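PDB 3G8R: probable spore coat polysaccharide biosynthesis protein E from Chromobacterium violaceum ATCC 12472, which probably acts as an N-acylneuraminate-9-phosphate synthase making sialic-acid-type sugars, and is seen here as its zinc-bearing TIM barrel with the SAF domain. Local coordinates for residues T97-E102 with K116-S121; V139-G144 with M167-E172. All blocks are in the same frame, centred on the assembly; numbering follows the deposited sequence.

Interaction 1: residues T97-E102 with K116-S121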
ATOM      1  N   THR A  97       4.359 -11.872 -25.637  1.00 41.08           N
ATOM      2  CA  THR A  97       3.855 -10.627 -26.204  1.00 40.56           C
ATOM      3  C   THR A  97       4.074 -10.598 -27.713  1.00 40.72           C
ATOM      4  O   THR A  97       5.218 -10.447 -28.192  1.00 40.56           O
ATOM      5  CB  THR A  97       4.572  -9.428 -25.613  1.00 39.99           C
ATOM      6  OG1 THR A  97       4.559  -9.541 -24.199  1.00 43.01           O
ATOM      7  CG2 THR A  97       3.919  -8.126 -26.027  1.00 42.28           C
ATOM      8  N   PRO A  98       2.976 -10.712 -28.465  1.00 40.32           N
ATOM      9  CA  PRO A  98       3.008 -10.585 -29.900  1.00 40.79           C
ATOM     10  C   PRO A  98       2.958  -9.115 -30.265  1.00 42.82           C
ATOM     11  O   PRO A  98       2.365  -8.319 -29.551  1.00 43.87           O
ATOM     12  CB  PRO A  98       1.686 -11.197 -30.294  1.00 40.01           C
ATOM     13  CG  PRO A  98       0.773 -10.693 -29.221  1.00 29.33           C
ATOM     14  CD  PRO A  98       1.596 -10.729 -27.955  1.00 39.64           C
ATOM     15  N   PHE A  99       3.535  -8.734 -31.387  1.00 44.29           N
ATOM     16  CA  PHE A  99       3.361  -7.354 -31.826  1.00 45.35           C
ATOM     17  C   PHE A  99       2.693  -7.325 -33.178  1.00 46.63           C
ATOM     18  O   PHE A  99       2.215  -6.267 -33.594  1.00 46.88           O
ATOM     19  CB  PHE A  99       4.696  -6.612 -31.844  1.00 45.17           C
ATOM     20  CG  PHE A  99       5.312  -6.469 -30.491  1.00 43.24           C
ATOM     21  CD1 PHE A  99       5.224  -5.267 -29.806  1.00 45.23           C
ATOM     22  CD2 PHE A  99       5.957  -7.544 -29.893  1.00 44.95           C
ATOM     23  CE1 PHE A  99       5.778  -5.131 -28.533  1.00 43.62           C
ATOM     24  CE2 PHE A  99       6.508  -7.429 -28.641  1.00 43.36           C
ATOM     25  CZ  PHE A  99       6.417  -6.219 -27.947  1.00 45.46           C
ATOM     26  N   ASP A 100       2.666  -8.499 -33.831  1.00 47.41           N
ATOM     27  CA  ASP A 100       2.102  -8.729 -35.177  1.00 48.41           C
ATOM     28  C   ASP A 100       0.882  -9.585 -35.045  1.00 48.57           C
ATOM     29  O   ASP A 100       0.777 -10.350 -34.095  1.00 49.46           O
ATOM     30  CB  ASP A 100       3.010  -9.644 -35.988  1.00 49.04           C
ATOM     31  CG  ASP A 100       4.252  -8.991 -36.421  1.00 45.58           C
ATOM     32  OD1 ASP A 100       5.320  -9.450 -35.981  1.00 49.84           O
ATOM     33  OD2 ASP A 100       4.182  -8.042 -37.227  1.00 50.47           O
ATOM     34  N   GLU A 101       0.011  -9.550 -36.046  1.00 47.70           N
ATOM     35  CA  GLU A 101      -1.038 -10.544 -36.113  1.00 47.21           C
ATOM     36  C   GLU A 101      -0.402 -11.895 -36.288  1.00 46.25           C
ATOM     37  O   GLU A 101      -0.709 -12.826 -35.552  1.00 46.15           O
ATOM     38  CB  GLU A 101      -2.053 -10.256 -37.220  1.00 47.81           C
ATOM     39  CG  GLU A 101      -1.712  -9.080 -38.132  1.00 63.11           C
ATOM     40  CD  GLU A 101      -1.904  -7.745 -37.443  1.00 48.52           C
ATOM     41  OE1 GLU A 101      -3.045  -7.434 -37.029  1.00 62.45           O
ATOM     42  OE2 GLU A 101      -0.892  -7.028 -37.309  1.00 62.81           O
ATOM     43  N   GLU A 102       0.522 -11.984 -37.233  1.00 46.25           N
ATOM     44  CA  GLU A 102       1.220 -13.243 -37.510  1.00 46.69           C
ATOM     45  C   GLU A 102       1.892 -13.822 -36.269  1.00 45.50           C
ATOM     46  O   GLU A 102       2.077 -15.035 -36.193  1.00 45.90           O
ATOM     47  CB  GLU A 102       2.243 -13.095 -38.653  1.00 48.14           C
ATOM     48  CG  GLU A 102       2.880 -14.431 -39.112  1.00 89.72           C
ATOM     49  CD  GLU A 102       3.576 -14.350 -40.482  1.00 50.83           C
ATOM     50  OE1 GLU A 102       4.321 -15.301 -40.833  1.00 90.00           O
ATOM     51  OE2 GLU A 102       3.378 -13.338 -41.204  1.00 90.21           O
ATOM     52  N   LYS A 116       0.560 -11.349 -23.388  1.00 38.68           N
ATOM     53  CA  LYS A 116       0.722  -9.981 -22.887  1.00 39.28           C
ATOM     54  C   LYS A 116       0.507  -9.022 -24.025  1.00 39.68           C
ATOM     55  O   LYS A 116       0.983  -9.254 -25.127  1.00 41.07           O
ATOM     56  CB  LYS A 116       2.079  -9.711 -22.255  1.00 39.17           C
ATOM     57  CG  LYS A 116       1.954  -9.025 -20.903  1.00 58.64           C
ATOM     58  CD  LYS A 116       1.975  -7.492 -20.925  1.00 40.84           C
ATOM     59  CE  LYS A 116       3.420  -6.973 -20.902  1.00 59.26           C
ATOM     60  NZ  LYS A 116       3.579  -5.666 -20.151  1.00 41.62           N
ATOM     61  N   ILE A 117      -0.233  -7.962 -23.774  1.00 38.21           N
ATOM     62  CA  ILE A 117      -0.230  -6.835 -24.669  1.00 38.12           C
ATOM     63  C   ILE A 117       0.740  -5.759 -24.157  1.00 38.89           C
ATOM     64  O   ILE A 117       0.584  -5.258 -23.040  1.00 40.91           O
ATOM     65  CB  ILE A 117      -1.631  -6.245 -24.746  1.00 38.16           C
ATOM     66  CG1 ILE A 117      -2.586  -7.286 -25.309  1.00 18.04           C
ATOM     67  CG2 ILE A 117      -1.657  -4.923 -25.559  1.00 18.64           C
ATOM     68  CD1 ILE A 117      -4.022  -6.782 -25.445  1.00 38.14           C
ATOM     69  N   ALA A 118       1.725  -5.383 -24.952  1.00 37.93           N
ATOM     70  CA  ALA A 118       2.592  -4.278 -24.566  1.00 38.02           C
ATOM     71  C   ALA A 118       1.850  -2.938 -24.579  1.00 38.97           C
ATOM     72  O   ALA A 118       0.842  -2.768 -25.265  1.00 39.83           O
ATOM     73  CB  ALA A 118       3.787  -4.210 -25.486  1.00 38.04           C
ATOM     74  N   SER A 119       2.368  -1.972 -23.840  1.00 39.06           N
ATOM     75  CA  SER A 119       1.715  -0.680 -23.725  1.00 40.13           C
ATOM     76  C   SER A 119       1.663   0.029 -25.053  1.00 41.14           C
ATOM     77  O   SER A 119       0.788   0.856 -25.269  1.00 41.77           O
ATOM     78  CB  SER A 119       2.457   0.210 -22.722  1.00 40.15           C
ATOM     79  OG  SER A 119       3.375  -0.561 -21.971  1.00 61.40           O
ATOM     80  N   CYS A 120       2.625  -0.272 -25.925  1.00 41.89           N
ATOM     81  CA  CYS A 120       2.741   0.386 -27.240  1.00 42.15           C
ATOM     82  C   CYS A 120       1.665  -0.125 -28.178  1.00 43.47           C
ATOM     83  O   CYS A 120       1.112   0.639 -28.997  1.00 44.55           O
ATOM     84  CB  CYS A 120       4.125   0.164 -27.848  1.00 41.15           C
ATOM     85  SG  CYS A 120       4.599  -1.572 -27.984  1.00 42.52           S
ATOM     86  N   SER A 121       1.354  -1.414 -28.041  1.00 42.92           N
ATOM     87  CA  SER A 121       0.316  -2.034 -28.833  1.00 42.27           C
ATOM     88  C   SER A 121      -1.011  -1.925 -28.126  1.00 42.87           C
ATOM     89  O   SER A 121      -1.999  -2.489 -28.603  1.00 43.47           O
ATOM     90  CB  SER A 121       0.606  -3.511 -29.033  1.00 41.75           C
ATOM     91  OG  SER A 121       1.990  -3.779 -28.979  1.00 48.87           O
TER
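At the C-terminal rim of the TIM barrel, on the side that carries the zinc, Thr97 packs beside Lys116 and Phe99 against the turn Ala118-Ser121. Strands 93-98 and 114-117 are parallel neighbours here, joined through helix 101-109 as a beta-alpha-beta unit. Thr97 and Lys116 stand side by side and point the same way, Thr97 OG1 lying 3.2 Å from Lys116 CB. The Thr97 methyl CG2 is swung anti to its own backbone nitrogen, which carries it over the Lys116 carbonyl and to 4.0 Å from Ala118 CB. That carbonyl also receives a CA-H...O contact, with Thr97 CA 3.4 Å from Lys116 O, and Pro98 CD comes to 3.2 Å from the same Lys116 O.

Further out, the Phe99 ring reaches the turn with its CD1-CE1 side. Cys120 SG sits at the ring edge, 5.1 Å from the Phe99 centroid and 88° off the normal, a sulfur-aromatic contact. Ala118 CB meets Phe99 CE1 obliquely at 3.8 Å, and Ser121 OG is likewise oblique, 3.7 Å from Phe99 CD1. Arg48 adds a cation-pi interaction with Phe99, while the second subunit hydrogen-bonds Cys120 O through its Arg279.

The contact is thus chiefly apolar, and the polar ends of Thr97 and Lys116 are engaged elsewhere: Thr97 OG1 with Lys44, and the Lys116 ammonium with Glu223 and Ser141. With the sulfur at the ring edge, near its plane, the electropositive ring hydrogens probably face the sulfur's electron density.

Interaction 2: residues V139-G144 with M167-E172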
ATOM      1  N   VAL A 139      -3.157 -10.160 -20.617  1.00 40.82           N
ATOM      2  CA  VAL A 139      -2.501  -9.301 -19.672  1.00 38.59           C
ATOM      3  C   VAL A 139      -2.078  -8.059 -20.459  1.00 37.77           C
ATOM      4  O   VAL A 139      -1.278  -8.146 -21.404  1.00 38.25           O
ATOM      5  CB  VAL A 139      -1.279 -10.004 -19.139  1.00 37.95           C
ATOM      6  CG1 VAL A 139      -0.595  -9.156 -18.134  1.00 34.34           C
ATOM      7  CG2 VAL A 139      -1.666 -11.333 -18.524  1.00 33.99           C
ATOM      8  N   ALA A 140      -2.614  -6.910 -20.081  1.00 35.68           N
ATOM      9  CA  ALA A 140      -2.465  -5.731 -20.891  1.00 34.10           C
ATOM     10  C   ALA A 140      -1.753  -4.638 -20.124  1.00 33.56           C
ATOM     11  O   ALA A 140      -2.054  -4.361 -18.979  1.00 33.03           O
ATOM     12  CB  ALA A 140      -3.827  -5.265 -21.345  1.00 33.83           C
ATOM     13  N   SER A 141      -0.766  -4.021 -20.731  1.00 34.85           N
ATOM     14  CA  SER A 141      -0.098  -2.968 -19.985  1.00 36.50           C
ATOM     15  C   SER A 141      -0.594  -1.662 -20.507  1.00 37.21           C
ATOM     16  O   SER A 141      -0.909  -1.556 -21.684  1.00 37.79           O
ATOM     17  CB  SER A 141       1.407  -3.059 -20.115  1.00 36.51           C
ATOM     18  OG  SER A 141       1.867  -3.968 -19.178  1.00 39.11           O
ATOM     19  N   THR A 142      -0.593  -0.660 -19.649  1.00 37.08           N
ATOM     20  CA  THR A 142      -1.343   0.557 -19.907  1.00 36.64           C
ATOM     21  C   THR A 142      -0.503   1.884 -19.803  1.00 35.25           C
ATOM     22  O   THR A 142      -1.068   2.975 -19.788  1.00 35.92           O
ATOM     23  CB  THR A 142      -2.556   0.564 -18.950  1.00 37.16           C
ATOM     24  OG1 THR A 142      -2.970   1.906 -18.715  1.00 60.74           O
ATOM     25  CG2 THR A 142      -2.172   0.008 -17.608  1.00 58.44           C
ATOM     26  N   ALA A 143       0.824   1.811 -19.757  1.00 33.26           N
ATOM     27  CA  ALA A 143       1.629   3.041 -19.734  1.00 32.91           C
ATOM     28  C   ALA A 143       1.149   4.152 -20.686  1.00 35.01           C
ATOM     29  O   ALA A 143       1.027   3.959 -21.875  1.00 35.49           O
ATOM     30  CB  ALA A 143       3.072   2.742 -19.988  1.00 31.56           C
ATOM     31  N   GLY A 144       0.867   5.327 -20.154  1.00 37.07           N
ATOM     32  CA  GLY A 144       0.395   6.433 -20.979  1.00 38.55           C
ATOM     33  C   GLY A 144      -0.847   6.139 -21.807  1.00 40.50           C
ATOM     34  O   GLY A 144      -1.040   6.760 -22.863  1.00 41.85           O
HETATM   35  N   MSE A 167      -2.235  -3.889 -16.246  1.00 36.40           N
HETATM   36  CA  MSE A 167      -1.033  -3.645 -15.421  1.00 35.67           C
HETATM   37  C   MSE A 167      -0.590  -2.217 -15.405  1.00 35.08           C
HETATM   38  O   MSE A 167      -0.540  -1.579 -16.394  1.00 35.36           O
HETATM   39  CB  MSE A 167       0.166  -4.502 -15.821  1.00 36.08           C
HETATM   40  CG  MSE A 167      -0.096  -5.957 -16.156  1.00 32.26           C
HETATM   41 SE   MSE A 167       0.311  -7.174 -14.916  1.00 38.55          SE
HETATM   42  CE  MSE A 167       2.119  -7.089 -14.866  1.00 31.24           C
ATOM     43  N   HIS A 168      -0.247  -1.699 -14.258  1.00 35.92           N
ATOM     44  CA  HIS A 168       0.336  -0.380 -14.246  1.00 36.33           C
ATOM     45  C   HIS A 168       1.749  -0.538 -14.796  1.00 38.46           C
ATOM     46  O   HIS A 168       2.411  -1.541 -14.544  1.00 39.24           O
ATOM     47  CB  HIS A 168       0.304   0.243 -12.847  1.00 34.47           C
ATOM     48  CG  HIS A 168       1.199   1.424 -12.703  1.00 34.06           C
ATOM     49  ND1 HIS A 168       1.009   2.595 -13.409  1.00 34.55           N
ATOM     50  CD2 HIS A 168       2.305   1.622 -11.941  1.00 34.78           C
ATOM     51  CE1 HIS A 168       1.956   3.456 -13.089  1.00 33.80           C
ATOM     52  NE2 HIS A 168       2.739   2.902 -12.180  1.00 33.64           N
ATOM     53  N   CYS A 169       2.167   0.398 -15.632  1.00 39.55           N
ATOM     54  CA  CYS A 169       3.564   0.544 -15.884  1.00 40.84           C
ATOM     55  C   CYS A 169       3.882   1.906 -16.441  1.00 40.17           C
ATOM     56  O   CYS A 169       3.008   2.638 -16.878  1.00 39.49           O
ATOM     57  CB  CYS A 169       4.130  -0.585 -16.754  1.00 42.58           C
ATOM     58  SG  CYS A 169       3.706  -0.583 -18.465  1.00 57.65           S
ATOM     59  N   VAL A 170       5.158   2.240 -16.375  1.00 39.75           N
ATOM     60  CA  VAL A 170       5.631   3.493 -16.891  1.00 39.95           C
ATOM     61  C   VAL A 170       6.679   3.211 -17.966  1.00 40.98           C
ATOM     62  O   VAL A 170       7.586   2.371 -17.793  1.00 40.77           O
ATOM     63  CB  VAL A 170       6.214   4.351 -15.774  1.00 39.53           C
ATOM     64  CG1 VAL A 170       6.538   5.729 -16.293  1.00 40.73           C
ATOM     65  CG2 VAL A 170       5.223   4.432 -14.613  1.00 39.98           C
ATOM     66  N   ALA A 171       6.533   3.921 -19.083  1.00 41.73           N
ATOM     67  CA  ALA A 171       7.418   3.776 -20.213  1.00 42.00           C
ATOM     68  C   ALA A 171       8.638   4.684 -20.071  1.00 43.91           C
ATOM     69  O   ALA A 171       8.935   5.500 -20.939  1.00 45.45           O
ATOM     70  CB  ALA A 171       6.662   4.051 -21.496  1.00 41.34           C
ATOM     71  N   GLU A 172       9.342   4.577 -18.966  1.00 44.75           N
ATOM     72  CA  GLU A 172      10.648   5.198 -18.898  1.00 46.81           C
ATOM     73  C   GLU A 172      11.584   4.084 -18.581  1.00 48.00           C
ATOM     74  O   GLU A 172      11.324   3.236 -17.708  1.00 48.00           O
ATOM     75  CB  GLU A 172      10.711   6.338 -17.894  1.00 48.22           C
ATOM     76  CG  GLU A 172       9.831   7.511 -18.306  1.00 68.00           C
ATOM     77  CD  GLU A 172       9.521   8.474 -17.167  1.00 50.60           C
ATOM     78  OE1 GLU A 172       8.458   9.158 -17.229  1.00 68.21           O
ATOM     79  OE2 GLU A 172      10.341   8.560 -16.220  1.00 68.28           O
TER
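Ser141 and Met167, a selenomethionine in this crystal, pair as parallel neighbours where strands 138-141 and 164-168 run side by side in the TIM barrel, two strands of one beta-alpha-beta unit linked by helix 147-158. One backbone bond is Met167 N to Ala140 O at 2.8 Å, with a C=O...N angle of 169° that puts the donor almost straight off the end of the carbonyl; a second, from Thr142 N to Met167 O, is weak, and the loops beyond stay in contact.

Apolar contacts run along the face that carries Ser141 and Met167. Val139 CG1 lies 3.8 Å from Met167 CG, the two side chains crossing at a slant; the bend at chi2 (-102°) sets the selenium 3.9 Å from the same Val139 CG1. Toward the rim, Cys169 SG stands between its own backbone nitrogen and carbonyl carbon (chi1 73°), a setting that brings it against Ser141 CB and Ala143 CB.

Polar atoms find partners beyond the two segments: Thr142 OG1 bonds to Arg184, and Ala171 N to Glu271 of the second subunit. In the loops, the Ala143 methyl packs on segment 167-172, Ala143 CB lying 4.1 Å from Ala171 CB.

Overall arrangement
Interactions 1 and 2 follow one another along the chain and sit about 13 Å apart between centres, on four consecutive strands of the barrel. Strands 114-117 and 138-141 stitch them together: Ile117 N is 2.6 Å from Val139 O, a probable hydrogen bond, and Lys116 NZ is 2.6 Å from Ser141 OG, another probable one. At the rim, Ser119 OG packs 3.5 Å from Cys169 SG. Both contacts lie close to the zinc held by His202 and His225, the metal lying about 6 Å from the Lys116 side chain and about 7 Å from that of Cys169. Both also touch the second subunit, so the metal-bearing end of the barrel lies near the dimer interface.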